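Local atomic coordinates of putative L-alanine-DL-glutamate epimerase (Burkholderia xenovorans, PDB entry 3GO2), a protein that binds magnesium and probably acts as a racemase or epimerase of the mandelate racemase/muconate lactonizing enzyme family. Residues Phe320-Leu324 and Arg348-Asp353; Thr10-Asp14 and Ile384-Pro389; Val62-Phe68 and Leu95-Lys99; Glu92-Leu96 and Asn296-Gln300. All coordinates share one frame; numbering follows the deposited sequence.

Contact 1: residues Phe320-Leu324 and Arg348-Asp353; sequences FYGHL and RLAWED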
loop_
_atom_site.group_PDB
_atom_site.type_symbol
_atom_site.label_atom_id
_atom_site.label_comp_id
_atom_site.label_asym_id
_atom_site.label_seq_id
_atom_site.Cartn_x
_atom_site.Cartn_y
_atom_site.Cartn_z
ATOM N N PHE A 320 -28.452 20.837 15.685
ATOM C CA PHE A 320 -28.355 22.260 16.019
ATOM C C PHE A 320 -29.492 23.083 15.393
ATOM O O PHE A 320 -29.337 24.255 15.040
ATOM C CB PHE A 320 -26.953 22.799 15.682
ATOM C CG PHE A 320 -26.704 23.048 14.228
ATOM C CD1 PHE A 320 -26.528 24.358 13.754
ATOM C CD2 PHE A 320 -26.647 22.003 13.320
ATOM C CE1 PHE A 320 -26.288 24.585 12.399
ATOM C CE2 PHE A 320 -26.421 22.247 11.973
ATOM C CZ PHE A 320 -26.256 23.519 11.520
ATOM N N TYR A 321 -30.654 22.452 15.299
ATOM C CA TYR A 321 -31.800 23.025 14.631
ATOM C C TYR A 321 -32.936 23.137 15.663
ATOM O O TYR A 321 -32.691 23.426 16.843
ATOM C CB TYR A 321 -32.194 22.103 13.478
ATOM C CG TYR A 321 -31.049 21.571 12.608
ATOM C CD1 TYR A 321 -30.555 22.334 11.553
ATOM C CD2 TYR A 321 -30.510 20.278 12.818
ATOM C CE1 TYR A 321 -29.514 21.841 10.696
ATOM C CE2 TYR A 321 -29.454 19.764 11.993
ATOM C CZ TYR A 321 -28.976 20.560 10.926
ATOM O OH TYR A 321 -27.973 20.100 10.072
ATOM N N GLY A 322 -34.173 22.884 15.242
ATOM C CA GLY A 322 -35.322 23.009 16.132
ATOM C C GLY A 322 -35.612 21.760 16.944
ATOM O O GLY A 322 -34.900 20.747 16.861
ATOM N N HIS A 323 -36.686 21.816 17.731
ATOM C CA HIS A 323 -37.023 20.681 18.606
ATOM C C HIS A 323 -37.288 19.405 17.846
ATOM O O HIS A 323 -37.000 18.334 18.346
ATOM C CB HIS A 323 -38.258 20.960 19.477
ATOM C CG HIS A 323 -38.015 21.904 20.607
ATOM N ND1 HIS A 323 -36.761 22.170 21.118
ATOM C CD2 HIS A 323 -38.887 22.643 21.340
ATOM C CE1 HIS A 323 -36.873 23.015 22.125
ATOM N NE2 HIS A 323 -38.153 23.320 22.279
ATOM N N LEU A 324 -37.892 19.478 16.664
ATOM C CA LEU A 324 -38.160 18.238 15.928
ATOM C C LEU A 324 -36.851 17.534 15.533
ATOM O O LEU A 324 -36.748 16.308 15.648
ATOM C CB LEU A 324 -39.072 18.470 14.733
ATOM C CG LEU A 324 -39.368 17.259 13.852
ATOM C CD1 LEU A 324 -39.853 16.066 14.674
ATOM C CD2 LEU A 324 -40.399 17.608 12.781
ATOM N N ARG A 348 -32.353 28.584 23.276
ATOM C CA ARG A 348 -33.524 28.452 22.412
ATOM C C ARG A 348 -34.153 29.802 22.132
ATOM O O ARG A 348 -34.088 30.735 22.945
ATOM C CB ARG A 348 -34.596 27.534 23.009
ATOM C CG ARG A 348 -34.151 26.158 23.517
ATOM C CD ARG A 348 -33.301 25.388 22.526
ATOM N NE ARG A 348 -33.983 25.103 21.274
ATOM C CZ ARG A 348 -33.494 24.277 20.341
ATOM N NH1 ARG A 348 -34.145 24.055 19.219
ATOM N NH2 ARG A 348 -32.334 23.661 20.536
ATOM N N LEU A 349 -34.777 29.888 20.974
ATOM C CA LEU A 349 -35.586 31.042 20.614
ATOM C C LEU A 349 -36.761 31.222 21.576
ATOM O O LEU A 349 -37.335 30.265 22.092
ATOM C CB LEU A 349 -36.163 30.865 19.217
ATOM C CG LEU A 349 -35.179 30.679 18.068
ATOM C CD1 LEU A 349 -35.922 30.293 16.794
ATOM C CD2 LEU A 349 -34.340 31.912 17.832
ATOM N N ALA A 350 -37.150 32.478 21.766
ATOM C CA ALA A 350 -38.239 32.794 22.680
ATOM C C ALA A 350 -39.569 32.151 22.270
ATOM O O ALA A 350 -40.407 31.853 23.126
ATOM C CB ALA A 350 -38.379 34.306 22.798
ATOM N N TRP A 351 -39.754 31.918 20.979
ATOM C CA TRP A 351 -40.973 31.281 20.469
ATOM C C TRP A 351 -40.821 29.792 20.116
ATOM O O TRP A 351 -41.716 29.183 19.534
ATOM C CB TRP A 351 -41.523 32.069 19.276
ATOM C CG TRP A 351 -40.642 32.126 18.080
ATOM C CD1 TRP A 351 -40.671 31.276 17.011
ATOM C CD2 TRP A 351 -39.595 33.071 17.810
ATOM N NE1 TRP A 351 -39.753 31.656 16.084
ATOM C CE2 TRP A 351 -39.059 32.740 16.547
ATOM C CE3 TRP A 351 -39.060 34.160 18.508
ATOM C CZ2 TRP A 351 -38.006 33.442 15.969
ATOM C CZ3 TRP A 351 -38.007 34.876 17.924
ATOM C CH2 TRP A 351 -37.495 34.509 16.667
ATOM N N GLU A 352 -39.689 29.188 20.478
ATOM C CA GLU A 352 -39.451 27.802 20.079
ATOM C C GLU A 352 -40.567 26.865 20.544
ATOM O O GLU A 352 -41.038 26.017 19.779
ATOM C CB GLU A 352 -38.120 27.312 20.643
ATOM C CG GLU A 352 -37.706 25.889 20.245
ATOM C CD GLU A 352 -37.162 25.790 18.844
ATOM O OE1 GLU A 352 -36.871 26.849 18.232
ATOM O OE2 GLU A 352 -37.012 24.634 18.357
ATOM N N ASP A 353 -40.982 26.982 21.802
ATOM C CA ASP A 353 -41.920 26.001 22.331
ATOM C C ASP A 353 -43.318 26.147 21.690
ATOM O O ASP A 353 -44.045 25.160 21.622
ATOM C CB ASP A 353 -41.985 26.045 23.862
ATOM C CG ASP A 353 -40.702 25.519 24.535
ATOM O OD1 ASP A 353 -39.739 25.053 23.846
ATOM O OD2 ASP A 353 -40.649 25.575 25.780
#
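Turned opposite its own backbone N (chi1 -177°) and then folded back at chi2 (77°), Glu-352 lays its CG over one face of the His-323 ring and still delivers OE2 to the backbone of that histidine. Glu-352 CG lies 3.5 Å from the centroid of the His-323 ring, displaced toward the rim, which is a CH-pi contact. His-323 N donates to Glu-352 OE2 at 2.9 Å, and Arg-348 NH1 reaches the same oxygen at 3.0 Å as part of a salt bridge, arriving from above the carboxylate plane. Two donors therefore grip OE2, while OE1 bonds to Tyr-20 OH on strand 19-27. Segment 320-324 leaves barrel strand 314-317 and enters helix 323-335, with Gly-322 at its N-cap position; in 348-353, Glu-352 reaches the N-terminal domain through Tyr-20, in the two-domain build of the enolase superfamily. The guanidinium of Arg-348 lies 25° from parallel to the imidazole, and its NH1 also meets Tyr-321 O at 2.9 Å, on a lone pair in the carbonyl plane, while NH2 bonds to Asp-345 O. At the ring edge, His-323 NE2 donates to Asp-353 OD1 at 2.8 Å, almost exactly in the imidazole plane.

Contact 2: residues Thr10-Asp14 and Ile384-Pro389; sequences TLCCD and ILAHPP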
loop_
_atom_site.group_PDB
_atom_site.type_symbol
_atom_site.label_atom_id
_atom_site.label_comp_id
_atom_site.label_asym_id
_atom_site.label_seq_id
_atom_site.Cartn_x
_atom_site.Cartn_y
_atom_site.Cartn_z
ATOM N N THR A 10 -44.222 21.010 1.990
ATOM C CA THR A 10 -43.142 21.605 2.769
ATOM C C THR A 10 -43.627 22.887 3.400
ATOM O O THR A 10 -44.480 23.578 2.822
ATOM C CB THR A 10 -41.880 21.899 1.902
ATOM O OG1 THR A 10 -42.229 22.752 0.812
ATOM C CG2 THR A 10 -41.265 20.599 1.349
ATOM N N LEU A 11 -43.107 23.190 4.584
ATOM C CA LEU A 11 -43.450 24.390 5.334
ATOM C C LEU A 11 -42.186 25.075 5.814
ATOM O O LEU A 11 -41.143 24.443 5.965
ATOM C CB LEU A 11 -44.325 24.055 6.550
ATOM C CG LEU A 11 -45.718 23.437 6.366
ATOM C CD1 LEU A 11 -45.734 22.026 5.714
ATOM C CD2 LEU A 11 -46.406 23.368 7.743
ATOM N N CYS A 12 -42.277 26.364 6.081
ATOM C CA CYS A 12 -41.101 27.142 6.519
ATOM C C CYS A 12 -41.532 28.216 7.512
ATOM O O CYS A 12 -42.604 28.790 7.371
ATOM C CB CYS A 12 -40.437 27.746 5.283
ATOM S SG CYS A 12 -38.940 28.685 5.598
ATOM N N CYS A 13 -40.731 28.458 8.553
ATOM C CA CYS A 13 -41.017 29.533 9.486
ATOM C C CYS A 13 -39.753 30.227 9.944
ATOM O O CYS A 13 -38.631 29.704 9.826
ATOM C CB CYS A 13 -41.814 29.007 10.682
ATOM S SG CYS A 13 -40.861 27.989 11.840
ATOM N N ASP A 14 -39.938 31.426 10.474
ATOM C CA ASP A 14 -38.827 32.229 10.978
ATOM C C ASP A 14 -38.185 31.563 12.192
ATOM O O ASP A 14 -38.886 31.113 13.098
ATOM C CB ASP A 14 -39.351 33.598 11.438
ATOM C CG ASP A 14 -38.243 34.519 11.842
ATOM O OD1 ASP A 14 -37.327 34.711 11.033
ATOM O OD2 ASP A 14 -38.264 35.016 12.976
ATOM N N ILE A 384 -46.511 27.914 13.029
ATOM C CA ILE A 384 -45.624 28.134 11.884
ATOM C C ILE A 384 -46.065 29.382 11.137
ATOM O O ILE A 384 -45.261 30.215 10.747
ATOM C CB ILE A 384 -45.612 26.909 10.955
ATOM C CG1 ILE A 384 -44.791 25.799 11.621
ATOM C CG2 ILE A 384 -45.065 27.258 9.566
ATOM C CD1 ILE A 384 -44.898 24.463 10.945
ATOM N N LEU A 385 -47.363 29.526 10.945
ATOM C CA LEU A 385 -47.850 30.658 10.147
ATOM C C LEU A 385 -47.847 31.968 10.924
ATOM O O LEU A 385 -47.929 33.037 10.317
ATOM C CB LEU A 385 -49.230 30.367 9.578
ATOM C CG LEU A 385 -49.244 29.267 8.518
ATOM C CD1 LEU A 385 -50.693 28.807 8.238
ATOM C CD2 LEU A 385 -48.515 29.658 7.242
ATOM N N ALA A 386 -47.734 31.902 12.249
ATOM C CA ALA A 386 -47.605 33.098 13.081
ATOM C C ALA A 386 -46.194 33.639 13.059
ATOM O O ALA A 386 -45.942 34.767 13.558
ATOM C CB ALA A 386 -48.020 32.807 14.505
ATOM N N HIS A 387 -45.278 32.848 12.487
ATOM C CA HIS A 387 -43.855 33.196 12.347
ATOM C C HIS A 387 -43.368 33.098 10.898
ATOM O O HIS A 387 -42.498 32.283 10.528
ATOM C CB HIS A 387 -43.044 32.299 13.291
ATOM C CG HIS A 387 -43.329 32.579 14.726
ATOM N ND1 HIS A 387 -42.813 33.678 15.382
ATOM C CD2 HIS A 387 -44.146 31.960 15.613
ATOM C CE1 HIS A 387 -43.248 33.684 16.630
ATOM N NE2 HIS A 387 -44.060 32.655 16.795
ATOM N N PRO A 388 -43.930 33.934 10.022
ATOM C CA PRO A 388 -43.549 33.908 8.609
ATOM C C PRO A 388 -42.037 34.150 8.414
ATOM O O PRO A 388 -41.477 34.962 9.143
ATOM C CB PRO A 388 -44.377 35.054 8.013
ATOM C CG PRO A 388 -44.702 35.919 9.144
ATOM C CD PRO A 388 -44.870 35.023 10.323
ATOM N N PRO A 389 -41.391 33.433 7.479
ATOM C CA PRO A 389 -39.942 33.538 7.264
ATOM C C PRO A 389 -39.517 34.762 6.461
ATOM O O PRO A 389 -40.274 35.726 6.374
ATOM C CB PRO A 389 -39.613 32.273 6.494
ATOM C CG PRO A 389 -40.823 31.911 5.771
ATOM C CD PRO A 389 -41.983 32.410 6.606
HETATM O O HOH W 1 -44.605 30.547 8.051
HETATM O O HOH W 2 -40.923 35.300 14.087
#
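Leu-11 and Ile-384 meet nearly perpendicular, touching only through their ends, with Leu-11 CD2 3.7 Å from Ile-384 CD1. The other branch of Ile-384, CG2, points at the backbone instead and lies 3.6 Å from Cys-12 O. Farther along the strand, Cys-12 holds its SG opposite the backbone N (chi1 -178°), which sets the sulfur beside the ring of Pro-389, 3.7 Å from CG. Leu-11 and Cys-13 use their backbones to pair with strand 19-27, so strand 5-14, an outer strand of the three-stranded antiparallel sheet in the N-terminal domain, turns the polar backbone groups of Cys-12 and Asp-14 to the C-terminal tail. Asp-14 N donates to His-387 O at 2.7 Å in a nearly straight bond (174°), tilted 27° from the carbonyl plane. One water donates to both Cys-12 O and Ile-384 O. The imidazole of His-387 is stacked on Trp-351 and bonded through NE2 to Glu-354; its ND1 meets a second water, in the ring plane, which donates to Asp-14 OD2. Asp-14 OD2 and His-387 ND1 stand 5.3 Å apart, so backbone and water bonds, rather than a direct ion pair, supply the polar part of this attachment.

Contact 3: residues Val62-Phe68 and Leu95-Lys99; sequences VMEHERF and LLDAK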
loop_
_atom_site.group_PDB
_atom_site.type_symbol
_atom_site.label_atom_id
_atom_site.label_comp_id
_atom_site.label_asym_id
_atom_site.label_seq_id
_atom_site.Cartn_x
_atom_site.Cartn_y
_atom_site.Cartn_z
ATOM N N VAL A 62 -46.784 4.141 2.229
ATOM C CA VAL A 62 -46.047 4.822 3.317
ATOM C C VAL A 62 -45.093 3.884 4.044
ATOM O O VAL A 62 -44.089 4.340 4.646
ATOM C CB VAL A 62 -46.991 5.450 4.347
ATOM C CG1 VAL A 62 -47.676 4.383 5.196
ATOM C CG2 VAL A 62 -46.266 6.474 5.237
ATOM N N MET A 63 -45.376 2.587 3.978
ATOM C CA MET A 63 -44.567 1.603 4.697
ATOM C C MET A 63 -43.236 1.314 4.001
ATOM O O MET A 63 -42.266 0.892 4.635
ATOM C CB MET A 63 -45.351 0.302 4.852
ATOM C CG MET A 63 -46.734 0.453 5.472
ATOM S SD MET A 63 -46.783 1.144 7.178
ATOM C CE MET A 63 -46.588 -0.337 8.060
ATOM N N GLU A 64 -43.165 1.589 2.705
ATOM C CA GLU A 64 -42.042 1.142 1.884
ATOM C C GLU A 64 -40.983 2.245 1.750
ATOM O O GLU A 64 -40.709 2.773 0.664
ATOM C CB GLU A 64 -42.563 0.664 0.516
ATOM C CG GLU A 64 -43.398 -0.611 0.649
ATOM C CD GLU A 64 -44.048 -1.126 -0.613
ATOM O OE1 GLU A 64 -43.769 -0.621 -1.702
ATOM O OE2 GLU A 64 -44.872 -2.058 -0.470
ATOM N N HIS A 65 -40.369 2.597 2.866
ATOM C CA HIS A 65 -39.431 3.717 2.835
ATOM C C HIS A 65 -38.135 3.377 2.118
ATOM O O HIS A 65 -37.598 4.227 1.389
ATOM C CB HIS A 65 -39.210 4.362 4.217
ATOM C CG HIS A 65 -38.708 3.433 5.294
ATOM N ND1 HIS A 65 -37.371 3.175 5.487
ATOM C CD2 HIS A 65 -39.371 2.729 6.246
ATOM C CE1 HIS A 65 -37.230 2.366 6.524
ATOM N NE2 HIS A 65 -38.426 2.082 7.014
ATOM N N GLU A 66 -37.632 2.158 2.261
ATOM C CA GLU A 66 -36.400 1.825 1.550
ATOM C C GLU A 66 -36.643 1.691 0.041
ATOM O O GLU A 66 -35.745 1.962 -0.764
ATOM C CB GLU A 66 -35.765 0.585 2.152
ATOM C CG GLU A 66 -34.437 0.306 1.620
ATOM C CD GLU A 66 -33.305 1.171 2.165
ATOM O OE1 GLU A 66 -33.440 2.292 2.745
ATOM O OE2 GLU A 66 -32.190 0.698 1.920
ATOM N N ARG A 67 -37.860 1.323 -0.352
ATOM C CA ARG A 67 -38.223 1.383 -1.779
ATOM C C ARG A 67 -38.121 2.822 -2.295
ATOM O O ARG A 67 -37.543 3.083 -3.372
ATOM C CB ARG A 67 -39.645 0.860 -2.012
ATOM C CG ARG A 67 -40.055 0.779 -3.483
ATOM C CD ARG A 67 -41.565 1.026 -3.636
ATOM N NE ARG A 67 -41.928 2.385 -3.235
ATOM C CZ ARG A 67 -41.669 3.491 -3.926
ATOM N NH1 ARG A 67 -41.079 3.443 -5.125
ATOM N NH2 ARG A 67 -42.016 4.668 -3.434
ATOM N N PHE A 68 -38.717 3.762 -1.568
ATOM C CA PHE A 68 -38.625 5.187 -1.954
ATOM C C PHE A 68 -37.146 5.613 -2.052
ATOM O O PHE A 68 -36.741 6.283 -2.999
ATOM C CB PHE A 68 -39.374 6.119 -0.995
ATOM C CG PHE A 68 -38.917 7.563 -1.097
ATOM C CD1 PHE A 68 -39.310 8.345 -2.151
ATOM C CD2 PHE A 68 -37.998 8.068 -0.200
ATOM C CE1 PHE A 68 -38.853 9.653 -2.291
ATOM C CE2 PHE A 68 -37.520 9.388 -0.325
ATOM C CZ PHE A 68 -37.955 10.169 -1.384
ATOM N N LEU A 95 -41.332 9.853 6.278
ATOM C CA LEU A 95 -41.846 8.484 6.064
ATOM C C LEU A 95 -41.721 7.675 7.355
ATOM O O LEU A 95 -42.648 6.950 7.741
ATOM C CB LEU A 95 -41.115 7.802 4.913
ATOM C CG LEU A 95 -41.510 8.143 3.485
ATOM C CD1 LEU A 95 -40.496 7.640 2.463
ATOM C CD2 LEU A 95 -42.876 7.529 3.190
ATOM N N LEU A 96 -40.583 7.779 8.031
ATOM C CA LEU A 96 -40.397 7.006 9.260
ATOM C C LEU A 96 -41.402 7.427 10.325
ATOM O O LEU A 96 -42.008 6.580 10.989
ATOM C CB LEU A 96 -38.976 7.155 9.789
ATOM C CG LEU A 96 -37.881 6.476 8.975
ATOM C CD1 LEU A 96 -36.521 7.009 9.455
ATOM C CD2 LEU A 96 -37.964 4.928 9.078
ATOM N N ASP A 97 -41.588 8.733 10.487
ATOM C CA ASP A 97 -42.558 9.238 11.455
ATOM C C ASP A 97 -43.959 8.653 11.163
ATOM O O ASP A 97 -44.695 8.190 12.069
ATOM C CB ASP A 97 -42.620 10.756 11.396
ATOM C CG ASP A 97 -43.350 11.363 12.572
ATOM O OD1 ASP A 97 -43.247 10.823 13.700
ATOM O OD2 ASP A 97 -44.026 12.406 12.365
ATOM N N ALA A 98 -44.351 8.717 9.890
ATOM C CA ALA A 98 -45.682 8.247 9.479
ATOM C C ALA A 98 -45.843 6.737 9.694
ATOM O O ALA A 98 -46.894 6.258 10.134
ATOM C CB ALA A 98 -45.964 8.636 8.031
ATOM N N LYS A 99 -44.794 5.987 9.399
ATOM C CA LYS A 99 -44.805 4.557 9.607
ATOM C C LYS A 99 -44.906 4.200 11.085
ATOM O O LYS A 99 -45.713 3.347 11.462
ATOM C CB LYS A 99 -43.567 3.924 9.001
ATOM C CG LYS A 99 -43.543 2.404 9.127
ATOM C CD LYS A 99 -42.451 1.779 8.261
ATOM C CE LYS A 99 -42.539 0.271 8.203
ATOM N NZ LYS A 99 -41.625 -0.426 7.211
HETATM O O HOH W 3 -41.940 4.534 6.118
HETATM O O HOH W 4 -39.157 -0.446 8.312
#
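Val-62 CG2 presses on Ala-98 CB at 3.5 Å, the close end of an apolar patch in which Leu-95 spreads its two methyls: CD2 packs beside Val-62 CG2, and CD1 sits 3.7 Å from Phe-68 CD2. Beside it, His-65 has CG wedged between its backbone N and carbonyl carbon (chi1 58°), which presents the flat of the imidazole to Leu-96. CD2 of Leu-96 stands 3.7 Å from the His-65 ring centroid and 16° off the normal, a CH-pi contact shifted toward the rim, while the CD of Lys-99 takes the ring edge. Within this packed seam, next to the CB atoms of His-65 and Leu-95, a water donates to Val-62 O and, weakly, to Leu-95 O. These residues join the start of helix 65-76 to helix 82-103 in the N-terminal domain, and Leu-25 on strand 19-27 packs against Val-62, Leu-95 and Ala-98. The Lys-99 end is more polar. The extended Lys-99 chain runs athwart Met-63 and brings NZ within 3.0 Å of Met-63 O, on a lone pair in the carbonyl plane. NZ also donates to a second water, 2.9 Å from His-65 NE2, and forms a salt bridge with Glu-109 of the second subunit.

Contact 4: residues Glu92-Leu96 and Asn296-Gln300; sequences ENALL and NGVWQ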
loop_
_atom_site.group_PDB
_atom_site.type_symbol
_atom_site.label_atom_id
_atom_site.label_comp_id
_atom_site.label_asym_id
_atom_site.label_seq_id
_atom_site.Cartn_x
_atom_site.Cartn_y
_atom_site.Cartn_z
ATOM N N GLU A 92 -37.336 10.753 3.873
ATOM C CA GLU A 92 -37.161 9.536 4.651
ATOM C C GLU A 92 -37.617 9.729 6.075
ATOM O O GLU A 92 -38.309 8.885 6.639
ATOM C CB GLU A 92 -35.696 9.074 4.609
ATOM C CG GLU A 92 -35.452 7.860 5.512
ATOM C CD GLU A 92 -34.154 7.173 5.221
ATOM O OE1 GLU A 92 -33.220 7.278 6.048
ATOM O OE2 GLU A 92 -34.093 6.515 4.174
ATOM N N ASN A 93 -37.223 10.843 6.673
ATOM C CA ASN A 93 -37.545 11.069 8.049
ATOM C C ASN A 93 -39.043 11.298 8.265
ATOM O O ASN A 93 -39.566 10.906 9.287
ATOM C CB ASN A 93 -36.685 12.173 8.638
ATOM C CG ASN A 93 -35.293 11.713 8.902
ATOM O OD1 ASN A 93 -35.057 10.506 9.090
ATOM N ND2 ASN A 93 -34.355 12.661 8.978
ATOM N N ALA A 94 -39.736 11.857 7.276
ATOM C CA ALA A 94 -41.192 12.023 7.375
ATOM C C ALA A 94 -41.883 10.680 7.173
ATOM O O ALA A 94 -42.861 10.383 7.849
ATOM C CB ALA A 94 -41.699 13.071 6.350
ATOM N N LEU A 95 -41.332 9.853 6.278
ATOM C CA LEU A 95 -41.846 8.484 6.064
ATOM C C LEU A 95 -41.721 7.675 7.355
ATOM O O LEU A 95 -42.648 6.950 7.741
ATOM C CB LEU A 95 -41.115 7.802 4.913
ATOM C CG LEU A 95 -41.510 8.143 3.485
ATOM C CD1 LEU A 95 -40.496 7.640 2.463
ATOM C CD2 LEU A 95 -42.876 7.529 3.190
ATOM N N LEU A 96 -40.583 7.779 8.031
ATOM C CA LEU A 96 -40.397 7.006 9.260
ATOM C C LEU A 96 -41.402 7.427 10.325
ATOM O O LEU A 96 -42.008 6.580 10.989
ATOM C CB LEU A 96 -38.976 7.155 9.789
ATOM C CG LEU A 96 -37.881 6.476 8.975
ATOM C CD1 LEU A 96 -36.521 7.009 9.455
ATOM C CD2 LEU A 96 -37.964 4.928 9.078
ATOM N N ASN A 296 -29.032 12.892 6.200
ATOM C CA ASN A 296 -28.957 11.538 5.599
ATOM C C ASN A 296 -30.270 10.772 5.572
ATOM O O ASN A 296 -30.477 9.891 4.733
ATOM C CB ASN A 296 -27.895 10.701 6.321
ATOM C CG ASN A 296 -26.513 10.914 5.763
ATOM O OD1 ASN A 296 -26.128 10.257 4.792
ATOM N ND2 ASN A 296 -25.741 11.778 6.405
ATOM N N GLY A 297 -31.163 11.111 6.504
ATOM C CA GLY A 297 -32.254 10.230 6.884
ATOM C C GLY A 297 -31.768 9.305 7.974
ATOM O O GLY A 297 -30.631 8.802 7.954
ATOM N N VAL A 298 -32.620 9.053 8.956
ATOM C CA VAL A 298 -32.236 8.189 10.043
ATOM C C VAL A 298 -32.004 6.734 9.628
ATOM O O VAL A 298 -31.141 6.071 10.215
ATOM C CB VAL A 298 -33.295 8.305 11.217
ATOM C CG1 VAL A 298 -33.145 7.177 12.228
ATOM C CG2 VAL A 298 -33.168 9.683 11.876
ATOM N N TRP A 299 -32.739 6.222 8.637
ATOM C CA TRP A 299 -32.559 4.822 8.243
ATOM C C TRP A 299 -31.193 4.664 7.616
ATOM O O TRP A 299 -30.457 3.733 7.930
ATOM C CB TRP A 299 -33.659 4.373 7.286
ATOM C CG TRP A 299 -33.727 2.899 7.115
ATOM C CD1 TRP A 299 -33.316 2.176 6.042
ATOM C CD2 TRP A 299 -34.237 1.958 8.065
ATOM N NE1 TRP A 299 -33.569 0.833 6.258
ATOM C CE2 TRP A 299 -34.130 0.686 7.496
ATOM C CE3 TRP A 299 -34.818 2.084 9.328
ATOM C CZ2 TRP A 299 -34.561 -0.470 8.169
ATOM C CZ3 TRP A 299 -35.243 0.951 9.967
ATOM C CH2 TRP A 299 -35.113 -0.296 9.393
ATOM N N GLN A 300 -30.827 5.600 6.747
ATOM C CA GLN A 300 -29.501 5.582 6.159
ATOM C C GLN A 300 -28.426 5.774 7.239
ATOM O O GLN A 300 -27.363 5.157 7.161
ATOM C CB GLN A 300 -29.372 6.667 5.077
ATOM C CG GLN A 300 -30.406 6.606 3.951
ATOM C CD GLN A 300 -30.642 5.211 3.414
ATOM O OE1 GLN A 300 -29.689 4.511 3.068
ATOM N NE2 GLN A 300 -31.902 4.774 3.406
#
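Glu-92 and Asn-93, on helix 82-103 of the N-terminal domain, meet the first N-H groups of helix 298-310 across the interface with the barrel domain; Gly-297 is at the N-cap position of the latter helix. Backbone donors come first. Val-298 N gives its hydrogen to Asn-93 OD1 at 2.8 Å, on a lone pair lying in the amide carbonyl plane, and ND2 of the same asparagine bonds to Thr-293 O, so both ends of the amide are engaged and its rotation is fixed. Gln-300 N donates to Glu-92 OE1 at 3.0 Å from the syn side, 17° out of the carboxylate plane; Trp-299 N reaches the same oxygen through a bent bond (121°) that counts as weak. The positive end of a helix would probably stabilise this carboxylate. The side-chain bond is straighter: Gln-300 NE2 meets the syn lone pair of Glu-92 OE2 at 2.9 Å and 177°, and its other hydrogen can serve Glu-66 OE1. Glu-92 gets there by an extended chain, its carboxylate standing perpendicular to the Trp-299 ring plane. Packing completes the contact. Trp-299 CB lies 3.2 Å from Glu-92 OE1, and the ring meets His-65 edge-to-face. Leu-96 places CD1 3.9 Å from Val-298 CB.

Overall arrangement
Contacts 3 and 4 are neighbours, with centres about 8 Å apart; they share Leu-95 and Leu-96 on helix 82-103 and touch directly where Glu-66 OE1 meets Gln-300 NE2 at 3.0 Å. Contacts 1 and 2 form another pair, centres about 13 Å apart, joined through Trp-351, whose NE1 lies 3.2 Å from Asp-14 O. Between the pairs there is no touch: contacts 1 and 4 are about 7 Å apart at their nearest atoms. Contacts 1 and 4 come nearest the metals: the side chain of Tyr-321 in contact 1 lies about 9 Å from a bound magnesium ion, and that of Asn-296 in contact 4 also about 9 Å from a bound magnesium ion. Contacts 2 and 3 lie away from the metal and ligand sites.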